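Quinonprotein alcohol dehydrogenase-like protein (Bacteroides thetaiotaomicron VPI-5482, PDB 4R5O) is of unknown function but binds calcium and joins an immunoglobulin-like beta-sandwich domain to a seven-bladed beta-propeller of the YVTN repeat type. Local coordinates at residues Y15-K20 against L42-G47; D109-F114 against D125-L130; Y177-V182 against K211-V216; D271-Q276 against T290-D295. All coordinates share one frame; numbering follows the deposited sequence.

Interaction 1 (Y15-K20 against L42-G47); sequences YPNVLK and LLNPEG
Val-18 and Leu-42 face each other across a single beta bridge, their CA atoms 4.7 Å apart, and the two loops diverge from it, so that Pro-16 and Asn-44 are already 6.3 Å apart between CA atoms. The backbone bond next to the bridge runs from Leu-43 N to Asn-17 O at 2.8 Å and is almost straight, 172° at the hydrogen. Beyond it the side-chain amide of Asn-44 pairs with the main chain of 15-17 in place of backbone groups. With CG between the backbone N and carbonyl carbon (chi1 55°), this amide is brought up to the opposite main chain and grips it twice. OD1 accepts from Asn-17 N at 3.0 Å, in the carbonyl plane and on a lone pair. ND2 donates to Tyr-15 O at 3.1 Å; the acceptor lies in the amide plane of Asn-44, although the donor stands above the carbonyl plane of Tyr-15. The amide of Asn-17 lies close by, its plane 16° from that of Asn-44, and its ND2 bonds to Leu-12 O. Apolar contacts flank the bridge: Leu-42 sends CD1 to Val-18 CG2 (3.9 Å) and CD2 to Pro-16 CB, and all three side chains also rest on Ile-81 of strand 74-83. The buried Asn-44 amide, using both its ends, thus continues the one-bridge pairing along segment 15-20 and joins the N-terminal loop to the loop before strand 49-54.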
loop_
_atom_site.group_PDB
_atom_site.type_symbol
_atom_site.label_atom_id
_atom_site.label_comp_id
_atom_site.label_asym_id
_atom_site.label_seq_id
_atom_site.Cartn_x
_atom_site.Cartn_y
_atom_site.Cartn_z
ATOM N N TYR A 15 42.224 -17.582 19.877
ATOM C CA TYR A 15 41.141 -17.182 18.977
ATOM C C TYR A 15 41.032 -15.630 18.990
ATOM O O TYR A 15 41.626 -14.993 19.869
ATOM C CB TYR A 15 39.800 -17.864 19.314
ATOM C CG TYR A 15 39.272 -17.658 20.714
ATOM C CD1 TYR A 15 38.647 -16.468 21.079
ATOM C CD2 TYR A 15 39.256 -18.707 21.633
ATOM C CE1 TYR A 15 38.149 -16.276 22.368
ATOM C CE2 TYR A 15 38.717 -18.543 22.910
ATOM C CZ TYR A 15 38.174 -17.320 23.278
ATOM O OH TYR A 15 37.633 -17.145 24.529
ATOM N N PRO A 16 40.334 -14.984 18.018
ATOM C CA PRO A 16 40.329 -13.511 17.989
ATOM C C PRO A 16 39.829 -12.879 19.299
ATOM O O PRO A 16 38.806 -13.294 19.843
ATOM C CB PRO A 16 39.378 -13.198 16.836
ATOM C CG PRO A 16 39.494 -14.367 15.940
ATOM C CD PRO A 16 39.602 -15.536 16.856
ATOM N N ASN A 17 40.590 -11.893 19.807
ATOM C CA ASN A 17 40.292 -11.116 21.018
ATOM C C ASN A 17 39.924 -9.684 20.621
ATOM O O ASN A 17 40.802 -8.881 20.298
ATOM C CB ASN A 17 41.472 -11.134 22.009
ATOM C CG ASN A 17 41.795 -12.495 22.572
ATOM O OD1 ASN A 17 40.935 -13.184 23.127
ATOM N ND2 ASN A 17 43.060 -12.873 22.532
ATOM N N VAL A 18 38.615 -9.396 20.599
ATOM C CA VAL A 18 38.014 -8.113 20.245
ATOM C C VAL A 18 38.071 -7.186 21.477
ATOM O O VAL A 18 37.603 -7.572 22.542
ATOM C CB VAL A 18 36.569 -8.367 19.741
ATOM C CG1 VAL A 18 35.764 -7.082 19.612
ATOM C CG2 VAL A 18 36.591 -9.100 18.421
ATOM N N LEU A 19 38.661 -5.981 21.342
ATOM C CA LEU A 19 38.758 -5.033 22.463
ATOM C C LEU A 19 37.343 -4.539 22.837
ATOM O O LEU A 19 36.499 -4.406 21.964
ATOM C CB LEU A 19 39.702 -3.861 22.134
ATOM N N LYS A 20 37.060 -4.343 24.135
ATOM C CA LYS A 20 35.729 -3.927 24.616
ATOM C C LYS A 20 35.300 -2.595 24.011
ATOM O O LYS A 20 36.097 -1.664 23.930
ATOM C CB LYS A 20 35.683 -3.816 26.146
ATOM N N LEU A 42 41.163 -6.055 17.032
ATOM C CA LEU A 42 41.704 -7.312 17.508
ATOM C C LEU A 42 43.042 -7.093 18.190
ATOM O O LEU A 42 43.945 -6.444 17.644
ATOM C CB LEU A 42 41.848 -8.304 16.352
ATOM C CG LEU A 42 40.670 -9.194 16.006
ATOM C CD1 LEU A 42 39.381 -8.428 15.820
ATOM C CD2 LEU A 42 40.954 -9.949 14.774
ATOM N N LEU A 43 43.160 -7.626 19.399
ATOM C CA LEU A 43 44.384 -7.586 20.182
ATOM C C LEU A 43 45.481 -8.404 19.448
ATOM O O LEU A 43 46.638 -7.993 19.397
ATOM C CB LEU A 43 44.059 -8.141 21.575
ATOM C CG LEU A 43 45.153 -8.074 22.631
ATOM C CD1 LEU A 43 45.412 -6.623 23.080
ATOM C CD2 LEU A 43 44.789 -8.919 23.839
ATOM N N ASN A 44 45.063 -9.529 18.824
ATOM C CA ASN A 44 45.823 -10.478 17.999
ATOM C C ASN A 44 45.191 -10.528 16.566
ATOM O O ASN A 44 44.430 -11.454 16.239
ATOM C CB ASN A 44 45.834 -11.863 18.683
ATOM C CG ASN A 44 44.458 -12.434 19.015
ATOM O OD1 ASN A 44 43.445 -11.714 19.074
ATOM N ND2 ASN A 44 44.395 -13.743 19.259
ATOM N N PRO A 45 45.465 -9.515 15.707
ATOM C CA PRO A 45 44.769 -9.460 14.402
ATOM C C PRO A 45 45.350 -10.356 13.302
ATOM O O PRO A 45 44.680 -10.569 12.290
ATOM C CB PRO A 45 44.942 -7.997 13.977
ATOM C CG PRO A 45 46.177 -7.543 14.651
ATOM C CD PRO A 45 46.279 -8.301 15.941
ATOM N N GLU A 46 46.580 -10.838 13.475
ATOM C CA GLU A 46 47.320 -11.629 12.486
ATOM C C GLU A 46 46.567 -12.915 12.098
ATOM O O GLU A 46 46.228 -13.740 12.954
ATOM C CB GLU A 46 48.741 -11.985 12.983
ATOM C CG GLU A 46 48.864 -12.475 14.424
ATOM C CD GLU A 46 48.793 -11.443 15.540
ATOM O OE1 GLU A 46 48.902 -10.228 15.249
ATOM O OE2 GLU A 46 48.693 -11.860 16.718
ATOM N N GLY A 47 46.309 -13.037 10.794
ATOM C CA GLY A 47 45.656 -14.195 10.186
ATOM C C GLY A 47 44.161 -14.313 10.389
ATOM O O GLY A 47 43.581 -15.365 10.097
#

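Interaction 2 (D109-F114 against D125-L130); sequences DGTFNF and DCYASL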
loop_
_atom_site.group_PDB
_atom_site.type_symbol
_atom_site.label_atom_id
_atom_site.label_comp_id
_atom_site.label_asym_id
_atom_site.label_seq_id
_atom_site.Cartn_x
_atom_site.Cartn_y
_atom_site.Cartn_z
ATOM N N ASP A 109 5.903 -1.054 -8.729
ATOM C CA ASP A 109 6.808 -2.170 -9.037
ATOM C C ASP A 109 6.660 -3.257 -7.958
ATOM O O ASP A 109 7.645 -3.817 -7.484
ATOM C CB ASP A 109 8.293 -1.736 -9.207
ATOM C CG ASP A 109 9.167 -2.673 -10.070
ATOM O OD1 ASP A 109 8.605 -3.439 -10.904
ATOM O OD2 ASP A 109 10.399 -2.575 -9.979
ATOM N N GLY A 110 5.410 -3.540 -7.614
ATOM C CA GLY A 110 4.997 -4.597 -6.705
ATOM C C GLY A 110 5.514 -4.549 -5.294
ATOM O O GLY A 110 5.730 -5.597 -4.697
ATOM N N THR A 111 5.672 -3.348 -4.732
ATOM C CA THR A 111 6.154 -3.179 -3.348
ATOM C C THR A 111 5.733 -1.818 -2.778
ATOM O O THR A 111 5.231 -0.965 -3.508
ATOM C CB THR A 111 7.712 -3.335 -3.271
ATOM O OG1 THR A 111 8.137 -3.172 -1.913
ATOM C CG2 THR A 111 8.471 -2.364 -4.173
ATOM N N PHE A 112 5.987 -1.618 -1.473
ATOM C CA PHE A 112 5.723 -0.344 -0.803
ATOM C C PHE A 112 6.930 0.568 -0.911
ATOM O O PHE A 112 8.012 0.206 -0.455
ATOM C CB PHE A 112 5.337 -0.516 0.668
ATOM C CG PHE A 112 4.025 -1.213 0.935
ATOM C CD1 PHE A 112 2.842 -0.496 1.016
ATOM C CD2 PHE A 112 3.985 -2.576 1.196
ATOM C CE1 PHE A 112 1.632 -1.142 1.325
ATOM C CE2 PHE A 112 2.776 -3.219 1.481
ATOM C CZ PHE A 112 1.608 -2.500 1.542
ATOM N N ASN A 113 6.732 1.750 -1.514
ATOM C CA ASN A 113 7.728 2.814 -1.694
ATOM C C ASN A 113 7.300 4.055 -0.901
ATOM O O ASN A 113 6.092 4.304 -0.794
ATOM C CB ASN A 113 7.885 3.138 -3.171
ATOM C CG ASN A 113 8.006 1.935 -4.063
ATOM O OD1 ASN A 113 9.076 1.365 -4.237
ATOM N ND2 ASN A 113 6.899 1.525 -4.659
ATOM N N PHE A 114 8.242 4.818 -0.322
ATOM C CA PHE A 114 7.833 5.985 0.459
ATOM C C PHE A 114 8.382 7.278 -0.119
ATOM O O PHE A 114 9.573 7.362 -0.403
ATOM C CB PHE A 114 8.265 5.870 1.927
ATOM C CG PHE A 114 7.817 7.028 2.799
ATOM C CD1 PHE A 114 6.506 7.108 3.261
ATOM C CD2 PHE A 114 8.725 7.999 3.216
ATOM C CE1 PHE A 114 6.111 8.146 4.112
ATOM C CE2 PHE A 114 8.317 9.062 4.036
ATOM C CZ PHE A 114 7.010 9.139 4.463
ATOM N N ASP A 125 11.146 0.512 -2.446
ATOM C CA ASP A 125 11.034 -0.820 -1.857
ATOM C C ASP A 125 11.428 -0.794 -0.367
ATOM O O ASP A 125 12.317 -1.504 0.077
ATOM C CB ASP A 125 11.909 -1.819 -2.650
ATOM C CG ASP A 125 11.683 -3.284 -2.355
ATOM O OD1 ASP A 125 10.665 -3.609 -1.700
ATOM O OD2 ASP A 125 12.493 -4.118 -2.828
ATOM N N CYS A 126 10.694 -0.014 0.400
ATOM C CA CYS A 126 10.831 0.097 1.838
ATOM C C CYS A 126 10.334 -1.187 2.506
ATOM O O CYS A 126 10.644 -1.458 3.669
ATOM C CB CYS A 126 10.060 1.317 2.333
ATOM S SG CYS A 126 10.744 2.903 1.775
ATOM N N TYR A 127 9.524 -1.968 1.785
ATOM C CA TYR A 127 8.973 -3.195 2.343
ATOM C C TYR A 127 10.099 -4.216 2.533
ATOM O O TYR A 127 10.192 -4.806 3.601
ATOM C CB TYR A 127 7.849 -3.747 1.465
ATOM C CG TYR A 127 7.257 -5.011 2.035
ATOM C CD1 TYR A 127 6.315 -4.964 3.068
ATOM C CD2 TYR A 127 7.676 -6.261 1.589
ATOM C CE1 TYR A 127 5.803 -6.137 3.628
ATOM C CE2 TYR A 127 7.179 -7.432 2.144
ATOM C CZ TYR A 127 6.231 -7.368 3.145
ATOM O OH TYR A 127 5.768 -8.551 3.638
ATOM N N ALA A 128 10.972 -4.384 1.531
ATOM C CA ALA A 128 12.079 -5.326 1.605
ATOM C C ALA A 128 13.082 -4.942 2.724
ATOM O O ALA A 128 13.274 -5.750 3.637
ATOM C CB ALA A 128 12.794 -5.398 0.260
ATOM N N SER A 129 13.660 -3.691 2.679
ATOM C CA SER A 129 14.680 -3.181 3.609
ATOM C C SER A 129 14.200 -3.216 5.086
ATOM O O SER A 129 15.045 -3.409 5.962
ATOM C CB SER A 129 15.139 -1.765 3.242
ATOM O OG SER A 129 14.118 -0.796 3.110
ATOM N N LEU A 130 12.904 -3.111 5.357
ATOM C CA LEU A 130 12.314 -3.235 6.707
ATOM C C LEU A 130 11.804 -4.692 7.017
ATOM O O LEU A 130 11.255 -4.914 8.106
ATOM C CB LEU A 130 11.117 -2.261 6.871
ATOM C CG LEU A 130 11.371 -0.761 6.946
ATOM C CD1 LEU A 130 10.145 -0.001 6.507
ATOM C CD2 LEU A 130 11.797 -0.353 8.332
#
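Thr-111 and Asp-125 form a polar link across this contact: Thr-111 OG1 donates to Asp-125 OD1 at 2.6 Å, meeting the carboxylate from above its plane. The Thr-111 hydroxyl reaches that oxygen because it lies opposite its own backbone N about the first side-chain bond (chi1 -180°), and it also sits 3.4 Å from Tyr-127 CB. Asp-125 is the N-cap of helix 126-129, and the same OD1 takes a weak capping bond from Ala-128 N. Two firm bonds and one weak one draw the helix start onto strand 111-116. Phe-112 O accepts from Cys-126 N at 2.8 Å, with a bent angle of 132° at the hydrogen, and more weakly from Tyr-127 N; Asn-113 OD1 accepts from Asp-125 N at 2.9 Å, the donor tilted from the carbonyl plane. Asn-113 ND2 is engaged as well, by Tyr-106 O and Ala-108 O.

The packed part is mainly aromatic, with one thiol. Phe-112 CD2 approaches Tyr-127 CD1 at 3.8 Å, while Leu-136 touches both side chains and Phe-153 meets the Phe-112 ring. On the other flank Cys-126 SG lies 3.9 Å from Phe-114 CB. The looser side is at Asp-125, which is partly exposed whereas Thr-111, Phe-112 and Asn-113 are buried. Farther along, Ser-129 OG bonds to Pro-72 O and Asn-71, and Leu-130 O to Arg-74, toward the N-terminal domain. Asp-125 thus serves strand and helix at once: its carboxylate takes the threonine hydroxyl and weakly caps the helix, an environment that would be expected to favour the charged form, while its own N-H is held by Asn-113.

Interaction 3 (Y177-V182 against K211-V216); sequences YENSAV and KSLNNV
Leu-213 packs against Ala-181 and Asn-179, with no direct hydrogen bond between the two segments. Its CB meets Ala-181 CB at 3.6 Å, and CD1 runs on to the amide of Asn-179, 3.5 Å from ND2 and 3.6 Å from CG. Leu-213 CG points back beside its own backbone N (chi1 -63°), and with the chain extended beyond it CD1 is carried along the strand from Ala-181 to Asn-179.

At the other end a water replaces direct pairing. It donates to Val-182 O and to Leu-213 O and accepts from Asn-215 ND2, each at 2.6 Å, so one molecule joins both backbones to a side-chain amide. Asn-215 OD1 is taken by Arg-206, which is consistent with its ND2 being turned to the water. Ser-180 N makes a weak bond to Asn-179 OD1, at most a modest restraint on the amide.

Outward from these residues, Glu-178 and Asn-179 both face Ile-169 in a classic beta bulge. Strand 177-181, an edge strand of its four-stranded sheet, pairs with strand 167-171, whose Phe-167 and Ile-169 also touch Leu-213. The 211-216 segment turns from strand 204-209 into strand 215-220, an edge strand of the next sheet, so the contact bridges consecutive sheets of the propeller.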
loop_
_atom_site.group_PDB
_atom_site.type_symbol
_atom_site.label_atom_id
_atom_site.label_comp_id
_atom_site.label_asym_id
_atom_site.label_seq_id
_atom_site.Cartn_x
_atom_site.Cartn_y
_atom_site.Cartn_z
ATOM N N TYR A 177 5.739 -6.614 8.374
ATOM C CA TYR A 177 4.931 -7.754 8.022
ATOM C C TYR A 177 4.351 -8.361 9.297
ATOM O O TYR A 177 5.077 -8.512 10.274
ATOM C CB TYR A 177 5.794 -8.759 7.228
ATOM C CG TYR A 177 5.172 -10.132 7.048
ATOM C CD1 TYR A 177 4.316 -10.402 5.980
ATOM C CD2 TYR A 177 5.449 -11.161 7.935
ATOM C CE1 TYR A 177 3.750 -11.665 5.810
ATOM C CE2 TYR A 177 4.876 -12.417 7.790
ATOM C CZ TYR A 177 4.040 -12.676 6.718
ATOM O OH TYR A 177 3.506 -13.942 6.600
ATOM N N GLU A 178 3.059 -8.681 9.312
ATOM C CA GLU A 178 2.488 -9.310 10.490
ATOM C C GLU A 178 2.123 -10.745 10.186
ATOM O O GLU A 178 2.553 -11.651 10.908
ATOM C CB GLU A 178 1.285 -8.559 11.021
ATOM C CG GLU A 178 1.695 -7.249 11.657
ATOM C CD GLU A 178 0.590 -6.528 12.392
ATOM O OE1 GLU A 178 -0.559 -7.023 12.383
ATOM O OE2 GLU A 178 0.886 -5.478 13.004
ATOM N N ASN A 179 1.363 -10.961 9.102
ATOM C CA ASN A 179 0.904 -12.293 8.729
ATOM C C ASN A 179 0.472 -12.322 7.262
ATOM O O ASN A 179 0.328 -11.269 6.636
ATOM C CB ASN A 179 -0.275 -12.675 9.658
ATOM C CG ASN A 179 -0.615 -14.126 9.762
ATOM O OD1 ASN A 179 0.088 -14.992 9.230
ATOM N ND2 ASN A 179 -1.707 -14.415 10.475
ATOM N N SER A 180 0.295 -13.531 6.712
ATOM C CA SER A 180 -0.165 -13.775 5.340
ATOM C C SER A 180 -0.736 -15.195 5.225
ATOM O O SER A 180 -0.435 -16.061 6.060
ATOM C CB SER A 180 0.944 -13.551 4.320
ATOM O OG SER A 180 2.025 -14.442 4.524
ATOM N N ALA A 181 -1.595 -15.421 4.225
ATOM C CA ALA A 181 -2.232 -16.720 4.027
ATOM C C ALA A 181 -2.723 -16.903 2.602
ATOM O O ALA A 181 -2.838 -15.947 1.837
ATOM C CB ALA A 181 -3.409 -16.885 4.980
ATOM N N VAL A 182 -3.010 -18.152 2.263
ATOM C CA VAL A 182 -3.556 -18.602 0.988
ATOM C C VAL A 182 -5.047 -18.385 1.027
ATOM O O VAL A 182 -5.659 -18.631 2.063
ATOM C CB VAL A 182 -3.184 -20.106 0.765
ATOM C CG1 VAL A 182 -3.814 -20.684 -0.502
ATOM C CG2 VAL A 182 -1.678 -20.324 0.777
ATOM N N LYS A 211 -7.714 -12.254 11.944
ATOM C CA LYS A 211 -6.748 -12.684 12.958
ATOM C C LYS A 211 -6.140 -14.035 12.555
ATOM O O LYS A 211 -4.912 -14.115 12.361
ATOM C CB LYS A 211 -7.382 -12.760 14.363
ATOM C CG LYS A 211 -8.229 -11.519 14.780
ATOM C CD LYS A 211 -7.479 -10.155 14.766
ATOM C CE LYS A 211 -8.392 -9.003 15.146
ATOM N NZ LYS A 211 -7.706 -7.687 15.038
ATOM N N SER A 212 -6.992 -15.070 12.353
ATOM C CA SER A 212 -6.524 -16.421 11.975
ATOM C C SER A 212 -6.193 -16.533 10.485
ATOM O O SER A 212 -5.389 -17.379 10.116
ATOM C CB SER A 212 -7.573 -17.471 12.322
ATOM O OG SER A 212 -8.780 -17.249 11.618
ATOM N N LEU A 213 -6.863 -15.729 9.644
ATOM C CA LEU A 213 -6.754 -15.622 8.190
ATOM C C LEU A 213 -7.394 -16.866 7.510
ATOM O O LEU A 213 -7.147 -17.119 6.325
ATOM C CB LEU A 213 -5.309 -15.389 7.693
ATOM C CG LEU A 213 -4.648 -14.078 8.150
ATOM C CD1 LEU A 213 -3.355 -13.849 7.424
ATOM C CD2 LEU A 213 -5.544 -12.876 7.860
ATOM N N ASN A 214 -8.307 -17.564 8.225
ATOM C CA ASN A 214 -9.105 -18.619 7.617
ATOM C C ASN A 214 -10.195 -17.962 6.809
ATOM O O ASN A 214 -10.647 -16.883 7.194
ATOM C CB ASN A 214 -9.673 -19.598 8.660
ATOM C CG ASN A 214 -8.645 -20.569 9.235
ATOM O OD1 ASN A 214 -7.767 -21.123 8.534
ATOM N ND2 ASN A 214 -8.794 -20.878 10.515
ATOM N N ASN A 215 -10.572 -18.556 5.667
ATOM C CA ASN A 215 -11.627 -17.998 4.826
ATOM C C ASN A 215 -12.696 -19.052 4.590
ATOM O O ASN A 215 -12.420 -20.246 4.632
ATOM C CB ASN A 215 -11.110 -17.427 3.487
ATOM C CG ASN A 215 -10.709 -18.436 2.462
ATOM O OD1 ASN A 215 -11.507 -18.834 1.587
ATOM N ND2 ASN A 215 -9.462 -18.843 2.528
ATOM N N VAL A 216 -13.937 -18.591 4.419
ATOM C CA VAL A 216 -15.124 -19.423 4.179
ATOM C C VAL A 216 -15.706 -18.941 2.885
ATOM O O VAL A 216 -15.935 -17.742 2.733
ATOM C CB VAL A 216 -16.153 -19.396 5.354
ATOM C CG1 VAL A 216 -17.402 -20.202 5.024
ATOM C CG2 VAL A 216 -15.535 -19.876 6.669
HETATM O O HOH W 1 -7.450 -18.075 3.912
#

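Interaction 4 (D271-Q276 against T290-D295); sequences DIIQKQ and TLESAD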
loop_
_atom_site.group_PDB
_atom_site.type_symbol
_atom_site.label_atom_id
_atom_site.label_comp_id
_atom_site.label_asym_id
_atom_site.label_seq_id
_atom_site.Cartn_x
_atom_site.Cartn_y
_atom_site.Cartn_z
ATOM N N ASP A 271 -31.060 1.458 -7.638
ATOM C CA ASP A 271 -31.265 1.979 -8.990
ATOM C C ASP A 271 -30.060 2.864 -9.362
ATOM O O ASP A 271 -30.163 4.090 -9.384
ATOM C CB ASP A 271 -32.610 2.737 -9.097
ATOM C CG ASP A 271 -33.031 3.184 -10.496
ATOM O OD1 ASP A 271 -32.503 2.619 -11.504
ATOM O OD2 ASP A 271 -33.923 4.056 -10.592
ATOM N N ILE A 272 -28.892 2.220 -9.598
ATOM C CA ILE A 272 -27.618 2.831 -9.983
ATOM C C ILE A 272 -26.998 1.925 -11.035
ATOM O O ILE A 272 -26.380 0.916 -10.684
ATOM C CB ILE A 272 -26.640 3.115 -8.795
ATOM C CG1 ILE A 272 -27.314 3.855 -7.619
ATOM C CG2 ILE A 272 -25.355 3.877 -9.291
ATOM C CD1 ILE A 272 -26.584 3.797 -6.314
ATOM N N ILE A 273 -27.205 2.264 -12.328
ATOM C CA ILE A 273 -26.658 1.520 -13.465
ATOM C C ILE A 273 -25.180 1.833 -13.588
ATOM O O ILE A 273 -24.799 2.990 -13.710
ATOM C CB ILE A 273 -27.397 1.807 -14.822
ATOM C CG1 ILE A 273 -28.967 1.888 -14.736
ATOM C CG2 ILE A 273 -26.850 0.967 -15.999
ATOM C CD1 ILE A 273 -29.654 0.732 -14.277
ATOM N N GLN A 274 -24.353 0.799 -13.590
ATOM C CA GLN A 274 -22.916 0.937 -13.756
ATOM C C GLN A 274 -22.462 0.066 -14.926
ATOM O O GLN A 274 -22.925 -1.070 -15.087
ATOM C CB GLN A 274 -22.180 0.585 -12.463
ATOM C CG GLN A 274 -22.490 1.570 -11.326
ATOM C CD GLN A 274 -21.792 1.249 -10.037
ATOM O OE1 GLN A 274 -21.531 0.078 -9.706
ATOM N NE2 GLN A 274 -21.582 2.283 -9.231
ATOM N N LYS A 275 -21.624 0.644 -15.791
ATOM C CA LYS A 275 -21.091 -0.030 -16.975
ATOM C C LYS A 275 -19.560 0.016 -16.951
ATOM O O LYS A 275 -18.916 -0.170 -17.982
ATOM C CB LYS A 275 -21.642 0.609 -18.264
ATOM C CG LYS A 275 -23.159 0.542 -18.427
ATOM C CD LYS A 275 -23.592 1.165 -19.742
ATOM C CE LYS A 275 -25.083 1.091 -19.944
ATOM N NZ LYS A 275 -25.490 1.716 -21.230
ATOM N N GLN A 276 -18.975 0.268 -15.765
ATOM C CA GLN A 276 -17.529 0.374 -15.540
ATOM C C GLN A 276 -17.173 0.299 -14.051
ATOM O O GLN A 276 -18.055 0.385 -13.190
ATOM C CB GLN A 276 -16.980 1.712 -16.110
ATOM C CG GLN A 276 -17.472 2.951 -15.328
ATOM C CD GLN A 276 -16.718 4.200 -15.651
ATOM O OE1 GLN A 276 -16.701 4.668 -16.796
ATOM N NE2 GLN A 276 -16.128 4.798 -14.628
ATOM N N THR A 290 -21.407 7.566 -5.372
ATOM C CA THR A 290 -20.833 6.779 -6.452
ATOM C C THR A 290 -21.302 7.439 -7.747
ATOM O O THR A 290 -21.902 8.499 -7.700
ATOM C CB THR A 290 -21.180 5.287 -6.321
ATOM O OG1 THR A 290 -20.354 4.536 -7.228
ATOM C CG2 THR A 290 -22.680 4.977 -6.530
ATOM N N LEU A 291 -20.995 6.836 -8.886
ATOM C CA LEU A 291 -21.423 7.307 -10.202
ATOM C C LEU A 291 -22.327 6.292 -10.879
ATOM O O LEU A 291 -22.214 5.075 -10.660
ATOM C CB LEU A 291 -20.225 7.609 -11.131
ATOM C CG LEU A 291 -19.183 8.625 -10.709
ATOM C CD1 LEU A 291 -18.167 8.746 -11.779
ATOM C CD2 LEU A 291 -19.777 9.991 -10.417
ATOM N N GLU A 292 -23.201 6.809 -11.725
ATOM C CA GLU A 292 -24.114 6.037 -12.549
ATOM C C GLU A 292 -23.775 6.343 -13.983
ATOM O O GLU A 292 -23.462 7.495 -14.313
ATOM C CB GLU A 292 -25.573 6.366 -12.195
ATOM C CG GLU A 292 -26.591 5.585 -13.007
ATOM C CD GLU A 292 -28.025 5.844 -12.637
ATOM O OE1 GLU A 292 -28.388 7.029 -12.475
ATOM O OE2 GLU A 292 -28.804 4.867 -12.572
ATOM N N SER A 293 -23.794 5.322 -14.830
ATOM C CA SER A 293 -23.475 5.481 -16.244
ATOM C C SER A 293 -24.697 6.037 -16.973
ATOM O O SER A 293 -25.804 5.569 -16.759
ATOM C CB SER A 293 -22.997 4.157 -16.837
ATOM O OG SER A 293 -21.793 3.738 -16.195
ATOM N N ALA A 294 -24.496 7.136 -17.720
ATOM C CA ALA A 294 -25.525 7.840 -18.502
ATOM C C ALA A 294 -25.057 7.979 -19.964
ATOM O O ALA A 294 -23.864 7.800 -20.255
ATOM C CB ALA A 294 -25.841 9.207 -17.890
ATOM N N ASP A 295 -26.004 8.254 -20.885
ATOM C CA ASP A 295 -25.744 8.346 -22.325
ATOM C C ASP A 295 -24.737 9.456 -22.666
ATOM O O ASP A 295 -23.738 9.175 -23.339
ATOM C CB ASP A 295 -27.055 8.597 -23.110
ATOM C CG ASP A 295 -28.099 7.489 -23.074
ATOM O OD1 ASP A 295 -27.711 6.307 -22.927
ATOM O OD2 ASP A 295 -29.292 7.790 -23.321
#
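Ile-273 is held to strand 288-294 through both of its backbone polar atoms. Its N-H donates to Glu-292 OE2 at 3.1 Å, nearly straight at 169° and on the anti lone pair of the carboxylate; its O accepts from Ser-293 N at 2.8 Å. Glu-292 reaches this N-H with an extended chain, CG standing anti to the backbone N (chi1 -179°). The other oxygen, OE1, makes a salt bridge with Lys-311 and accepts from Asn-299. Lys-311 also bonds to Asp-271 O, and would be expected to offset in part the like charge of Asp-271 OD1, 4.5 Å from Glu-292 OE2.

Two more bonds flank this centre. Gln-274 NE2 donates to Leu-291 O at 3.2 Å, with the acceptor in its amide plane, while its OE1 takes Asn-239. Lys-275 N donates to Ser-293 OG at 3.1 Å, a more bent bond.

Apolar packing adds to this: Ile-272 CG2 lies 3.8 Å from Glu-292 CB and 4.0 Å from Thr-290 CG2, and Ile-272 also touches Val-301 and Ile-303 of strand 297-303.

The axes of strands 272-274 and 290-294 make an angle of 71° and come within 4.7 Å, so this is no regular sheet pairing. Strand 272-274 pairs instead with strand 246-252, and 288-294 with 297-303 in the following four-stranded sheet; the contact therefore ties together two successive sheets of the propeller.

Overall arrangement
The four contacts follow one another along the chain, each closing before the next opens. Interaction 1 lies in the N-terminal immunoglobulin-like domain, its centre about 47 Å from the centre of the chain, and about 75 Å between centres from interaction 4, on the opposite side of the chain's centre. Interactions 2, 3 and 4 belong to the propeller, interaction 2 near the junction of the two domains. Interactions 2 and 3, centres about 21 Å apart, touch where Tyr-127 OH packs 3.3 Å from Tyr-177 CD1; interaction 4 is about 34 Å from interaction 3 between centres. The three propeller contacts thus sample both the packing of a helix on its own sheet and the joining of neighbouring sheets.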